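Local coordinates for putative S-adenosylmethionine-dependent methyltransferase (Bacteroides thetaiotaomicron, PDB 1WYZ), which probably transfers methyl groups from S-adenosylmethionine to an unspecified substrate, like the RsmI-like enzymes to which it is related, at residues A[2-7]-A[112-117]; A[71-76]-A[102-107]; A[131-136]-A[229-234]; A[141-146]-A[170-175]. All blocks are in the same frame, centred on the assembly; numbering follows the deposited sequence.

The four contacts fall into two pairs, one for each sheet of the chain. Contacts 1 and 2 belong to the parallel sheet and its helices: about 13 Å separates their centres, and Leu5 and Leu7 of contact 1 pack on Val104 and Val105 of contact 2. Contacts 3 and 4 share the mixed sheet, where strands 168-173 and 228-233 are neighbours; their centres are about 15 Å apart. Between the pairs the centres lie about 26 to 34 Å apart and no atoms touch. Along the chain, contact 1 brackets contact 2 and closes before contact 3, which brackets contact 4, so each half of the protein completes its own sheet. All four also reach the second subunit.

Contact 1: residues A[2-7]-A[112-117]; sequences ETALYL and KLKVIP
Leu5 N donates to Lys114 O at 2.8 Å (N-H...O angle 176°), the shortest of the three backbone bonds that join 2-7 to 112-117. Ile116 N gives to Leu5 O, and Leu7 N to Ile116 O, each at 3.0 Å. Two acceptors take a second, weaker contact: Val115 CA-H approaches Leu5 O, and Tyr6 CA lies 3.3 Å from Ile116 O. This is a parallel ladder pairing Leu5, Tyr6 and Leu7 with Val115, Ile116 and Pro117.

On one face, Ile116 CG2 sits over the Tyr6 ring, 3.7 Å from its centroid and 20° off the normal, a CH-pi contact. The two side chains run side by side in the same direction, because Tyr6 CG stands beside its backbone N (chi1 -77°), letting the ring lean over the neighbouring strand. Ala4 CB adds a 3.8 Å contact with Ile116 CG2. On the other face Leu7 CD2 meets Val115 CG1 at 3.7 Å, and Leu5 and Leu7 pack on helix 100-110. Facing backbone groups of Leu5, Leu7, Lys114 and Ile116 are thus paired, while Leu7, Val115 and Pro117, at the sheet's edge within the chain, offer apolar side chains to Met129, Ala130 and Leu126 of the second subunit.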
loop_
_atom_site.group_PDB
_atom_site.type_symbol
_atom_site.label_atom_id
_atom_site.label_comp_id
_atom_site.label_asym_id
_atom_site.label_seq_id
_atom_site.Cartn_x
_atom_site.Cartn_y
_atom_site.Cartn_z
ATOM N N GLU A 2 -16.237 -15.011 5.310
ATOM C CA GLU A 2 -16.663 -15.506 3.965
ATOM C C GLU A 2 -17.741 -14.598 3.385
ATOM O O GLU A 2 -17.504 -13.915 2.393
ATOM C CB GLU A 2 -17.191 -16.940 4.069
ATOM C CG GLU A 2 -17.536 -17.597 2.737
ATOM C CD GLU A 2 -16.314 -17.900 1.896
ATOM O OE1 GLU A 2 -15.325 -18.407 2.463
ATOM O OE2 GLU A 2 -16.344 -17.643 0.671
ATOM N N THR A 3 -18.923 -14.585 3.992
ATOM C CA THR A 3 -19.999 -13.740 3.488
ATOM C C THR A 3 -19.632 -12.280 3.748
ATOM O O THR A 3 -19.723 -11.789 4.878
ATOM C CB THR A 3 -21.351 -14.091 4.161
ATOM O OG1 THR A 3 -22.323 -13.090 3.833
ATOM C CG2 THR A 3 -21.196 -14.188 5.668
ATOM N N ALA A 4 -19.198 -11.598 2.689
ATOM C CA ALA A 4 -18.781 -10.205 2.785
ATOM C C ALA A 4 -18.440 -9.609 1.420
ATOM O O ALA A 4 -18.558 -10.275 0.390
ATOM C CB ALA A 4 -17.570 -10.095 3.705
ATOM N N LEU A 5 -18.028 -8.341 1.430
ATOM C CA LEU A 5 -17.631 -7.631 0.222
ATOM C C LEU A 5 -16.105 -7.681 0.133
ATOM O O LEU A 5 -15.396 -6.932 0.817
ATOM C CB LEU A 5 -18.106 -6.166 0.258
ATOM C CG LEU A 5 -17.756 -5.282 -0.958
ATOM C CD1 LEU A 5 -18.501 -5.774 -2.202
ATOM C CD2 LEU A 5 -18.116 -3.834 -0.675
ATOM N N TYR A 6 -15.618 -8.590 -0.702
ATOM C CA TYR A 6 -14.196 -8.778 -0.925
ATOM C C TYR A 6 -13.680 -7.785 -1.969
ATOM O O TYR A 6 -14.160 -7.761 -3.105
ATOM C CB TYR A 6 -13.947 -10.202 -1.412
ATOM C CG TYR A 6 -14.004 -11.262 -0.326
ATOM C CD1 TYR A 6 -12.875 -11.574 0.429
ATOM C CD2 TYR A 6 -15.166 -11.993 -0.096
ATOM C CE1 TYR A 6 -12.895 -12.592 1.380
ATOM C CE2 TYR A 6 -15.199 -13.015 0.854
ATOM C CZ TYR A 6 -14.055 -13.312 1.588
ATOM O OH TYR A 6 -14.063 -14.339 2.513
ATOM N N LEU A 7 -12.717 -6.957 -1.578
ATOM C CA LEU A 7 -12.116 -5.978 -2.483
ATOM C C LEU A 7 -11.005 -6.683 -3.246
ATOM O O LEU A 7 -9.912 -6.860 -2.721
ATOM C CB LEU A 7 -11.554 -4.816 -1.671
ATOM C CG LEU A 7 -12.512 -3.653 -1.368
ATOM C CD1 LEU A 7 -13.954 -4.100 -1.430
ATOM C CD2 LEU A 7 -12.163 -3.061 -0.011
ATOM N N LYS A 112 -23.014 -1.095 7.456
ATOM C CA LYS A 112 -22.332 -2.017 8.352
ATOM C C LYS A 112 -22.160 -3.421 7.768
ATOM O O LYS A 112 -22.232 -4.416 8.483
ATOM C CB LYS A 112 -23.076 -2.072 9.688
ATOM C CG LYS A 112 -22.410 -2.904 10.760
ATOM C CD LYS A 112 -23.407 -3.251 11.864
ATOM C CE LYS A 112 -22.846 -4.301 12.820
ATOM N NZ LYS A 112 -22.552 -5.600 12.137
ATOM N N LEU A 113 -21.941 -3.500 6.457
ATOM C CA LEU A 113 -21.708 -4.790 5.808
ATOM C C LEU A 113 -20.228 -5.103 5.993
ATOM O O LEU A 113 -19.402 -4.180 6.083
ATOM C CB LEU A 113 -22.003 -4.722 4.308
ATOM C CG LEU A 113 -23.423 -4.433 3.832
ATOM C CD1 LEU A 113 -23.405 -4.291 2.298
ATOM C CD2 LEU A 113 -24.379 -5.540 4.304
ATOM N N LYS A 114 -19.896 -6.394 6.040
ATOM C CA LYS A 114 -18.507 -6.833 6.205
ATOM C C LYS A 114 -17.676 -6.592 4.946
ATOM O O LYS A 114 -18.057 -6.977 3.839
ATOM C CB LYS A 114 -18.451 -8.326 6.564
ATOM C CG LYS A 114 -17.047 -8.899 6.668
ATOM C CD LYS A 114 -16.267 -8.179 7.730
ATOM C CE LYS A 114 -15.008 -8.929 8.083
ATOM N NZ LYS A 114 -15.334 -10.293 8.576
ATOM N N VAL A 115 -16.525 -5.963 5.142
ATOM C CA VAL A 115 -15.616 -5.645 4.054
ATOM C C VAL A 115 -14.266 -6.300 4.345
ATOM O O VAL A 115 -13.777 -6.277 5.482
ATOM C CB VAL A 115 -15.417 -4.109 3.941
ATOM C CG1 VAL A 115 -14.507 -3.765 2.765
ATOM C CG2 VAL A 115 -16.757 -3.440 3.797
ATOM N N ILE A 116 -13.671 -6.898 3.321
ATOM C CA ILE A 116 -12.381 -7.533 3.494
ATOM C C ILE A 116 -11.510 -7.357 2.251
ATOM O O ILE A 116 -11.843 -7.816 1.160
ATOM C CB ILE A 116 -12.572 -9.025 3.888
ATOM C CG1 ILE A 116 -11.301 -9.819 3.612
ATOM C CG2 ILE A 116 -13.789 -9.589 3.201
ATOM C CD1 ILE A 116 -11.252 -11.202 4.258
ATOM N N PRO A 117 -10.383 -6.644 2.407
ATOM C CA PRO A 117 -9.449 -6.387 1.307
ATOM C C PRO A 117 -8.420 -7.523 1.149
ATOM O O PRO A 117 -7.887 -8.022 2.136
ATOM C CB PRO A 117 -8.795 -5.077 1.737
ATOM C CG PRO A 117 -8.603 -5.319 3.223
ATOM C CD PRO A 117 -9.943 -5.954 3.639
#

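Contact 2: residues A[71-76]-A[102-107]; sequences EDISGY and ADVVAI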
loop_
_atom_site.group_PDB
_atom_site.type_symbol
_atom_site.label_atom_id
_atom_site.label_comp_id
_atom_site.label_asym_id
_atom_site.label_seq_id
_atom_site.Cartn_x
_atom_site.Cartn_y
_atom_site.Cartn_z
ATOM N N GLU A 71 -27.496 5.614 -4.054
ATOM C CA GLU A 71 -28.754 4.879 -3.994
ATOM C C GLU A 71 -28.620 3.598 -4.820
ATOM O O GLU A 71 -28.960 2.508 -4.355
ATOM C CB GLU A 71 -29.891 5.745 -4.551
ATOM C CG GLU A 71 -31.173 4.987 -4.905
ATOM C CD GLU A 71 -31.817 4.300 -3.712
ATOM O OE1 GLU A 71 -31.211 3.354 -3.166
ATOM O OE2 GLU A 71 -32.931 4.710 -3.323
ATOM N N ASP A 72 -28.119 3.740 -6.046
ATOM C CA ASP A 72 -27.930 2.598 -6.933
ATOM C C ASP A 72 -26.903 1.641 -6.339
ATOM O O ASP A 72 -27.082 0.424 -6.391
ATOM C CB ASP A 72 -27.473 3.067 -8.315
ATOM C CG ASP A 72 -28.418 4.079 -8.927
ATOM O OD1 ASP A 72 -29.647 3.831 -8.921
ATOM O OD2 ASP A 72 -27.939 5.122 -9.427
ATOM N N ILE A 73 -25.828 2.195 -5.779
ATOM C CA ILE A 73 -24.784 1.382 -5.158
ATOM C C ILE A 73 -25.442 0.467 -4.132
ATOM O O ILE A 73 -25.149 -0.732 -4.066
ATOM C CB ILE A 73 -23.745 2.257 -4.421
ATOM C CG1 ILE A 73 -22.930 3.068 -5.422
ATOM C CG2 ILE A 73 -22.807 1.389 -3.587
ATOM C CD1 ILE A 73 -23.283 2.928 -6.880
ATOM N N SER A 74 -26.335 1.047 -3.334
ATOM C CA SER A 74 -27.052 0.301 -2.306
ATOM C C SER A 74 -27.765 -0.892 -2.933
ATOM O O SER A 74 -27.751 -2.000 -2.383
ATOM C CB SER A 74 -28.071 1.205 -1.617
ATOM O OG SER A 74 -28.674 0.541 -0.527
ATOM N N GLY A 75 -28.391 -0.651 -4.086
ATOM C CA GLY A 75 -29.099 -1.703 -4.794
ATOM C C GLY A 75 -28.121 -2.774 -5.218
ATOM O O GLY A 75 -28.426 -3.960 -5.187
ATOM N N TYR A 76 -26.930 -2.350 -5.612
ATOM C CA TYR A 76 -25.907 -3.295 -6.031
ATOM C C TYR A 76 -25.478 -4.208 -4.882
ATOM O O TYR A 76 -25.080 -5.351 -5.108
ATOM C CB TYR A 76 -24.672 -2.562 -6.547
ATOM C CG TYR A 76 -24.888 -1.740 -7.790
ATOM C CD1 TYR A 76 -25.859 -2.089 -8.729
ATOM C CD2 TYR A 76 -24.074 -0.644 -8.061
ATOM C CE1 TYR A 76 -26.008 -1.359 -9.908
ATOM C CE2 TYR A 76 -24.213 0.085 -9.232
ATOM C CZ TYR A 76 -25.179 -0.274 -10.151
ATOM O OH TYR A 76 -25.312 0.459 -11.308
ATOM N N ALA A 102 -13.935 2.958 -3.965
ATOM C CA ALA A 102 -13.920 3.624 -2.670
ATOM C C ALA A 102 -15.341 3.983 -2.250
ATOM O O ALA A 102 -15.698 3.858 -1.075
ATOM C CB ALA A 102 -13.044 4.884 -2.734
ATOM N N ASP A 103 -16.143 4.419 -3.224
ATOM C CA ASP A 103 -17.537 4.796 -2.992
ATOM C C ASP A 103 -18.401 3.603 -2.620
ATOM O O ASP A 103 -19.395 3.740 -1.907
ATOM C CB ASP A 103 -18.136 5.452 -4.239
ATOM C CG ASP A 103 -17.574 6.827 -4.501
ATOM O OD1 ASP A 103 -16.440 6.918 -5.022
ATOM O OD2 ASP A 103 -18.271 7.816 -4.176
ATOM N N VAL A 104 -18.033 2.430 -3.119
ATOM C CA VAL A 104 -18.804 1.240 -2.819
ATOM C C VAL A 104 -18.541 0.779 -1.395
ATOM O O VAL A 104 -19.457 0.346 -0.693
ATOM C CB VAL A 104 -18.481 0.112 -3.803
ATOM C CG1 VAL A 104 -19.179 -1.170 -3.374
ATOM C CG2 VAL A 104 -18.942 0.524 -5.192
ATOM N N VAL A 105 -17.289 0.878 -0.973
ATOM C CA VAL A 105 -16.918 0.485 0.374
ATOM C C VAL A 105 -17.577 1.459 1.341
ATOM O O VAL A 105 -18.090 1.055 2.384
ATOM C CB VAL A 105 -15.387 0.514 0.546
ATOM C CG1 VAL A 105 -15.007 0.249 2.011
ATOM C CG2 VAL A 105 -14.749 -0.522 -0.404
ATOM N N ALA A 106 -17.577 2.739 0.976
ATOM C CA ALA A 106 -18.177 3.775 1.809
ATOM C C ALA A 106 -19.664 3.481 2.048
ATOM O O ALA A 106 -20.151 3.564 3.174
ATOM C CB ALA A 106 -17.989 5.160 1.157
ATOM N N ILE A 107 -20.388 3.138 0.993
ATOM C CA ILE A 107 -21.796 2.820 1.160
ATOM C C ILE A 107 -21.910 1.541 2.000
ATOM O O ILE A 107 -22.740 1.462 2.912
ATOM C CB ILE A 107 -22.503 2.592 -0.203
ATOM C CG1 ILE A 107 -22.529 3.882 -1.014
ATOM C CG2 ILE A 107 -23.901 2.065 0.031
ATOM C CD1 ILE A 107 -23.614 4.080 -1.985
#
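Apolar packing carries this helix-helix contact, with Ile73 and Ile107 at its centre. Their side chains cross at about a right angle. The CG2 branch of Ile73 does most of the touching: it lies 3.6 Å from Ile107 CG1 and 3.8 Å from Ile107 CG2. The modelled approach of the Ile107 CD1 methyl to Ile73 is too close for two carbons, so the exact position of that methyl is doubtful. Ile73 CG2 stands anti to its own backbone N (chi1, measured to CG1, is -68°), which turns this methyl to the facing helix. There it also reaches Val104, three residues before Ile107 and thus on the same side of its helix; Ile73 CG2 to Val104 CG2 is 4.3 Å. An alanine in place of Ile107 would keep only CB against Ile73 CG2 and would probably open a gap where the two longer branches now pack.

Polar interactions play no part across the pair: no hydrogen bond joins 71-76 to 102-107. Ser74 OG makes a weak bond to Gln111 NE2, just past the end of helix 100-110.

As to backbone geometry, the axes pass 9.7 Å apart and cross at -75°, so the contact is confined to a short patch round Ile73 and does not run along the helices. Both helices pack on one side of the parallel sheet, Val104 against Leu5 and Ile36 and Tyr76 against Ile36. Helices layered in this way over parallel strands are typical of an alpha/beta fold.

Contact 3: residues A[131-136]-A[229-234]; sequences SGFNGQ and IFLLYK
This is a buried, mainly aromatic and apolar contact in which the turn leaving helix 123-131 lies against the end of strand 228-233. Phe133 and Tyr233 carry most of it. Tyr233 CB stands over the centre of the Phe133 ring, 3.3 Å from the centroid and 14° off the normal, a CH-pi contact. At the ring edge, in plane, lies Leu231 CB, 3.6 Å from Phe133 CE2. The Phe133 and Tyr233 rings themselves are oblique, with planes at 49° and centroids 5.5 Å apart, and the two side chains slide past each other in opposite directions. Tyr233 CG is anti to the backbone N (chi1 -159°), which carries the ring out under Asn134, whose N sits above one face toward the rim, with Asn134 CB 3.5 Å from Tyr233 CZ. The opposite face takes Lys234 CG.

Two small motifs shape the turn. Ser131 OG accepts from Phe133 N at 3.1 Å, an ST turn, and bonds in addition to Val128 O; Gly132 between them has positive phi and is the first residue to leave the helix. Asn134 OD1 accepts from Gln136 N at 2.6 Å, nearly along the C=O axis, in an Asx turn. The other end of that amide, Asn134 ND2, reaches Tyr233 OH in a weak bond of 3.4 Å, with the amide and phenol planes almost perpendicular. Strand 228-233 is flanked in the mixed sheet by strands 168-173 and 194-199, and Phe133 also touches Thr168, Lys194 and Cys196 of these neighbours.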
loop_
_atom_site.group_PDB
_atom_site.type_symbol
_atom_site.label_atom_id
_atom_site.label_comp_id
_atom_site.label_asym_id
_atom_site.label_seq_id
_atom_site.Cartn_x
_atom_site.Cartn_y
_atom_site.Cartn_z
ATOM N N SER A 131 12.390 2.558 -3.074
ATOM C CA SER A 131 13.039 3.866 -3.085
ATOM C C SER A 131 14.005 3.999 -1.929
ATOM O O SER A 131 15.011 4.694 -2.036
ATOM C CB SER A 131 12.009 5.003 -3.016
ATOM O OG SER A 131 11.349 5.057 -1.759
ATOM N N GLY A 132 13.705 3.328 -0.824
ATOM C CA GLY A 132 14.572 3.433 0.338
ATOM C C GLY A 132 14.205 4.666 1.151
ATOM O O GLY A 132 14.924 5.063 2.075
ATOM N N PHE A 133 13.083 5.283 0.790
ATOM C CA PHE A 133 12.608 6.459 1.498
ATOM C C PHE A 133 11.807 6.019 2.718
ATOM O O PHE A 133 11.570 4.821 2.923
ATOM C CB PHE A 133 11.715 7.309 0.596
ATOM C CG PHE A 133 12.441 7.940 -0.567
ATOM C CD1 PHE A 133 13.798 8.242 -0.476
ATOM C CD2 PHE A 133 11.746 8.302 -1.727
ATOM C CE1 PHE A 133 14.456 8.907 -1.522
ATOM C CE2 PHE A 133 12.390 8.965 -2.776
ATOM C CZ PHE A 133 13.751 9.270 -2.676
ATOM N N ASN A 134 11.386 6.998 3.517
ATOM C CA ASN A 134 10.610 6.748 4.734
ATOM C C ASN A 134 9.339 5.953 4.459
ATOM O O ASN A 134 8.456 6.418 3.739
ATOM C CB ASN A 134 10.224 8.074 5.374
ATOM C CG ASN A 134 9.707 7.908 6.781
ATOM O OD1 ASN A 134 9.128 6.879 7.128
ATOM N ND2 ASN A 134 9.905 8.929 7.602
ATOM N N GLY A 135 9.239 4.757 5.031
ATOM C CA GLY A 135 8.057 3.945 4.816
ATOM C C GLY A 135 7.128 4.037 6.003
ATOM O O GLY A 135 6.019 3.504 5.983
ATOM N N GLN A 136 7.589 4.726 7.043
ATOM C CA GLN A 136 6.814 4.887 8.262
ATOM C C GLN A 136 6.055 6.213 8.252
ATOM O O GLN A 136 5.347 6.553 9.201
ATOM C CB GLN A 136 7.734 4.779 9.479
ATOM C CG GLN A 136 6.997 4.703 10.803
ATOM C CD GLN A 136 7.698 3.796 11.809
ATOM O OE1 GLN A 136 8.844 4.046 12.191
ATOM N NE2 GLN A 136 7.007 2.736 12.240
ATOM N N ILE A 229 5.557 6.243 -11.185
ATOM C CA ILE A 229 5.232 7.018 -9.983
ATOM C C ILE A 229 6.457 7.803 -9.545
ATOM O O ILE A 229 7.582 7.396 -9.833
ATOM C CB ILE A 229 4.836 6.119 -8.784
ATOM C CG1 ILE A 229 3.603 5.287 -9.119
ATOM C CG2 ILE A 229 4.579 6.978 -7.554
ATOM C CD1 ILE A 229 3.860 4.108 -10.050
ATOM N N PHE A 230 6.249 8.907 -8.830
ATOM C CA PHE A 230 7.369 9.710 -8.363
ATOM C C PHE A 230 7.380 9.865 -6.844
ATOM O O PHE A 230 6.333 10.036 -6.216
ATOM C CB PHE A 230 7.342 11.088 -9.023
ATOM C CG PHE A 230 7.515 11.048 -10.517
ATOM C CD1 PHE A 230 8.686 10.550 -11.081
ATOM C CD2 PHE A 230 6.498 11.492 -11.367
ATOM C CE1 PHE A 230 8.847 10.489 -12.473
ATOM C CE2 PHE A 230 6.645 11.438 -12.769
ATOM C CZ PHE A 230 7.823 10.935 -13.313
ATOM N N LEU A 231 8.569 9.800 -6.253
ATOM C CA LEU A 231 8.708 9.950 -4.809
ATOM C C LEU A 231 9.786 10.965 -4.444
ATOM O O LEU A 231 10.913 10.873 -4.916
ATOM C CB LEU A 231 9.056 8.617 -4.149
ATOM C CG LEU A 231 8.103 7.439 -4.340
ATOM C CD1 LEU A 231 8.310 6.852 -5.741
ATOM C CD2 LEU A 231 8.364 6.370 -3.260
ATOM N N LEU A 232 9.429 11.922 -3.593
ATOM C CA LEU A 232 10.350 12.960 -3.132
ATOM C C LEU A 232 10.691 12.763 -1.653
ATOM O O LEU A 232 9.792 12.646 -0.819
ATOM C CB LEU A 232 9.717 14.354 -3.295
ATOM C CG LEU A 232 9.263 14.878 -4.656
ATOM C CD1 LEU A 232 8.773 16.302 -4.498
ATOM C CD2 LEU A 232 10.424 14.836 -5.637
ATOM N N TYR A 233 11.981 12.734 -1.328
ATOM C CA TYR A 233 12.402 12.588 0.064
ATOM C C TYR A 233 13.697 13.364 0.292
ATOM O O TYR A 233 14.219 13.942 -0.654
ATOM C CB TYR A 233 12.541 11.120 0.453
ATOM C CG TYR A 233 12.472 10.931 1.948
ATOM C CD1 TYR A 233 11.445 11.511 2.695
ATOM C CD2 TYR A 233 13.466 10.231 2.627
ATOM C CE1 TYR A 233 11.420 11.409 4.093
ATOM C CE2 TYR A 233 13.455 10.118 4.010
ATOM C CZ TYR A 233 12.435 10.707 4.744
ATOM O OH TYR A 233 12.446 10.604 6.119
ATOM N N LYS A 234 14.223 13.360 1.521
ATOM C CA LYS A 234 15.396 14.182 1.864
ATOM C C LYS A 234 16.872 13.914 1.546
ATOM O O LYS A 234 17.522 14.793 0.964
ATOM C CB LYS A 234 15.310 14.586 3.338
ATOM C CG LYS A 234 14.897 13.505 4.294
ATOM C CD LYS A 234 14.859 14.091 5.696
ATOM C CE LYS A 234 14.403 13.085 6.734
ATOM N NZ LYS A 234 14.574 13.644 8.104
#

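Contact 4: residues A[141-146]-A[170-175]; sequences HGYLPI and LFIETP
Ile172 lies over one face of the Tyr143 ring, with CG1 above its centre, 3.8 Å from the centroid and 9° off the normal, and CD1 over the same face 3.3 Å from Tyr143 CZ. Tyr143 also meets the backbone of Thr174, whose N lies in the ring plane at its edge, 3.5 Å from Tyr143 CE1. In a second CH-pi contact, Leu144 CD1 stands over the Phe171 ring, 3.5 Å from the centroid and displaced somewhat toward the rim. The ring is set there by its CG, placed between the backbone N and the carbonyl carbon (chi1 53°). A serine in place of Phe171 would probably leave Leu144 CD1 without its ring partner and Met181 and Ile185 without the ring they pack on.

Behind these side chains two parallel strands are joined by His141 N to Leu170 O at 2.7 Å and by Ile172 N to Gly142 O at 2.6 Å. Strand 141-143 is only weakly bonded, and Gly142 within it has positive phi.

Further out, Glu173 OE1 accepts from Thr174 N at 2.7 Å, reached from above the carboxylate plane, while OE2 forms a salt bridge with Arg151. His141 NE2 bonds to Gln169 OE1. The strands begin and end a beta-alpha-beta unit through helix 150-165, which touches His141; helix 178-188 packs on Phe171, and strand 228-233 borders 168-173 on the side away from 138-143.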
loop_
_atom_site.group_PDB
_atom_site.type_symbol
_atom_site.label_atom_id
_atom_site.label_comp_id
_atom_site.label_asym_id
_atom_site.label_seq_id
_atom_site.Cartn_x
_atom_site.Cartn_y
_atom_site.Cartn_z
ATOM N N HIS A 141 -0.573 11.744 -3.379
ATOM C CA HIS A 141 -1.417 12.843 -3.832
ATOM C C HIS A 141 -2.073 12.595 -5.193
ATOM O O HIS A 141 -2.780 13.456 -5.703
ATOM C CB HIS A 141 -0.590 14.131 -3.880
ATOM C CG HIS A 141 0.075 14.473 -2.583
ATOM N ND1 HIS A 141 -0.540 15.228 -1.604
ATOM C CD2 HIS A 141 1.298 14.160 -2.099
ATOM C CE1 HIS A 141 0.277 15.365 -0.577
ATOM N NE2 HIS A 141 1.401 14.726 -0.852
ATOM N N GLY A 142 -1.846 11.420 -5.777
ATOM C CA GLY A 142 -2.435 11.112 -7.074
ATOM C C GLY A 142 -1.872 11.983 -8.188
ATOM O O GLY A 142 -0.663 11.954 -8.444
ATOM N N TYR A 143 -2.725 12.758 -8.857
ATOM C CA TYR A 143 -2.255 13.639 -9.935
ATOM C C TYR A 143 -2.102 15.051 -9.404
ATOM O O TYR A 143 -2.889 15.475 -8.569
ATOM C CB TYR A 143 -3.238 13.637 -11.104
ATOM C CG TYR A 143 -3.261 12.340 -11.865
ATOM C CD1 TYR A 143 -2.369 12.106 -12.914
ATOM C CD2 TYR A 143 -4.148 11.325 -11.519
ATOM C CE1 TYR A 143 -2.359 10.882 -13.599
ATOM C CE2 TYR A 143 -4.148 10.095 -12.195
ATOM C CZ TYR A 143 -3.250 9.878 -13.230
ATOM O OH TYR A 143 -3.212 8.646 -13.852
ATOM N N LEU A 144 -1.095 15.774 -9.885
ATOM C CA LEU A 144 -0.843 17.142 -9.448
ATOM C C LEU A 144 -1.471 18.151 -10.400
ATOM O O LEU A 144 -1.843 17.800 -11.520
ATOM C CB LEU A 144 0.662 17.392 -9.379
ATOM C CG LEU A 144 1.453 16.347 -8.602
ATOM C CD1 LEU A 144 2.892 16.816 -8.383
ATOM C CD2 LEU A 144 0.753 16.112 -7.273
ATOM N N PRO A 145 -1.593 19.421 -9.969
ATOM C CA PRO A 145 -2.178 20.485 -10.792
ATOM C C PRO A 145 -1.599 20.608 -12.200
ATOM O O PRO A 145 -0.395 20.786 -12.395
ATOM C CB PRO A 145 -1.960 21.729 -9.944
ATOM C CG PRO A 145 -2.206 21.199 -8.571
ATOM C CD PRO A 145 -1.377 19.903 -8.594
ATOM N N ILE A 146 -2.506 20.518 -13.167
ATOM C CA ILE A 146 -2.225 20.571 -14.600
ATOM C C ILE A 146 -1.529 21.838 -15.101
ATOM O O ILE A 146 -0.510 21.757 -15.788
ATOM C CB ILE A 146 -3.541 20.388 -15.382
ATOM C CG1 ILE A 146 -4.362 19.265 -14.730
ATOM C CG2 ILE A 146 -3.240 20.045 -16.833
ATOM C CD1 ILE A 146 -5.238 19.712 -13.573
ATOM N N LEU A 170 4.359 11.219 -2.504
ATOM C CA LEU A 170 4.154 10.466 -3.745
ATOM C C LEU A 170 3.060 11.017 -4.643
ATOM O O LEU A 170 2.004 11.432 -4.165
ATOM C CB LEU A 170 3.789 8.998 -3.457
ATOM C CG LEU A 170 4.672 8.013 -2.698
ATOM C CD1 LEU A 170 4.588 8.273 -1.201
ATOM C CD2 LEU A 170 4.180 6.603 -2.994
ATOM N N PHE A 171 3.307 10.981 -5.949
ATOM C CA PHE A 171 2.334 11.440 -6.932
ATOM C C PHE A 171 2.566 10.747 -8.278
ATOM O O PHE A 171 3.686 10.321 -8.583
ATOM C CB PHE A 171 2.388 12.969 -7.070
ATOM C CG PHE A 171 3.765 13.528 -7.341
ATOM C CD1 PHE A 171 4.234 13.675 -8.654
ATOM C CD2 PHE A 171 4.580 13.947 -6.290
ATOM C CE1 PHE A 171 5.490 14.236 -8.920
ATOM C CE2 PHE A 171 5.850 14.516 -6.547
ATOM C CZ PHE A 171 6.296 14.656 -7.871
ATOM N N ILE A 172 1.509 10.612 -9.073
ATOM C CA ILE A 172 1.614 9.952 -10.368
ATOM C C ILE A 172 1.320 10.898 -11.523
ATOM O O ILE A 172 0.821 12.013 -11.316
ATOM C CB ILE A 172 0.655 8.756 -10.461
ATOM C CG1 ILE A 172 -0.793 9.246 -10.388
ATOM C CG2 ILE A 172 0.951 7.767 -9.335
ATOM C CD1 ILE A 172 -1.846 8.209 -10.775
ATOM N N GLU A 173 1.635 10.444 -12.736
ATOM C CA GLU A 173 1.439 11.245 -13.942
ATOM C C GLU A 173 0.982 10.447 -15.149
ATOM O O GLU A 173 1.355 9.285 -15.319
ATOM C CB GLU A 173 2.732 11.974 -14.305
ATOM C CG GLU A 173 2.664 13.475 -14.083
ATOM C CD GLU A 173 1.675 14.169 -15.010
ATOM O OE1 GLU A 173 0.545 13.660 -15.193
ATOM O OE2 GLU A 173 2.029 15.239 -15.547
ATOM N N THR A 174 0.178 11.086 -15.997
ATOM C CA THR A 174 -0.323 10.437 -17.202
ATOM C C THR A 174 0.869 10.121 -18.112
ATOM O O THR A 174 1.791 10.927 -18.247
ATOM C CB THR A 174 -1.350 11.338 -17.938
ATOM O OG1 THR A 174 -2.022 10.575 -18.944
ATOM C CG2 THR A 174 -0.659 12.522 -18.590
ATOM N N PRO A 175 0.853 8.943 -18.753
ATOM C CA PRO A 175 1.931 8.505 -19.643
ATOM C C PRO A 175 2.642 9.567 -20.485
ATOM O O PRO A 175 3.865 9.707 -20.401
ATOM C CB PRO A 175 1.268 7.397 -20.478
ATOM C CG PRO A 175 -0.207 7.690 -20.369
ATOM C CD PRO A 175 -0.335 8.093 -18.930
#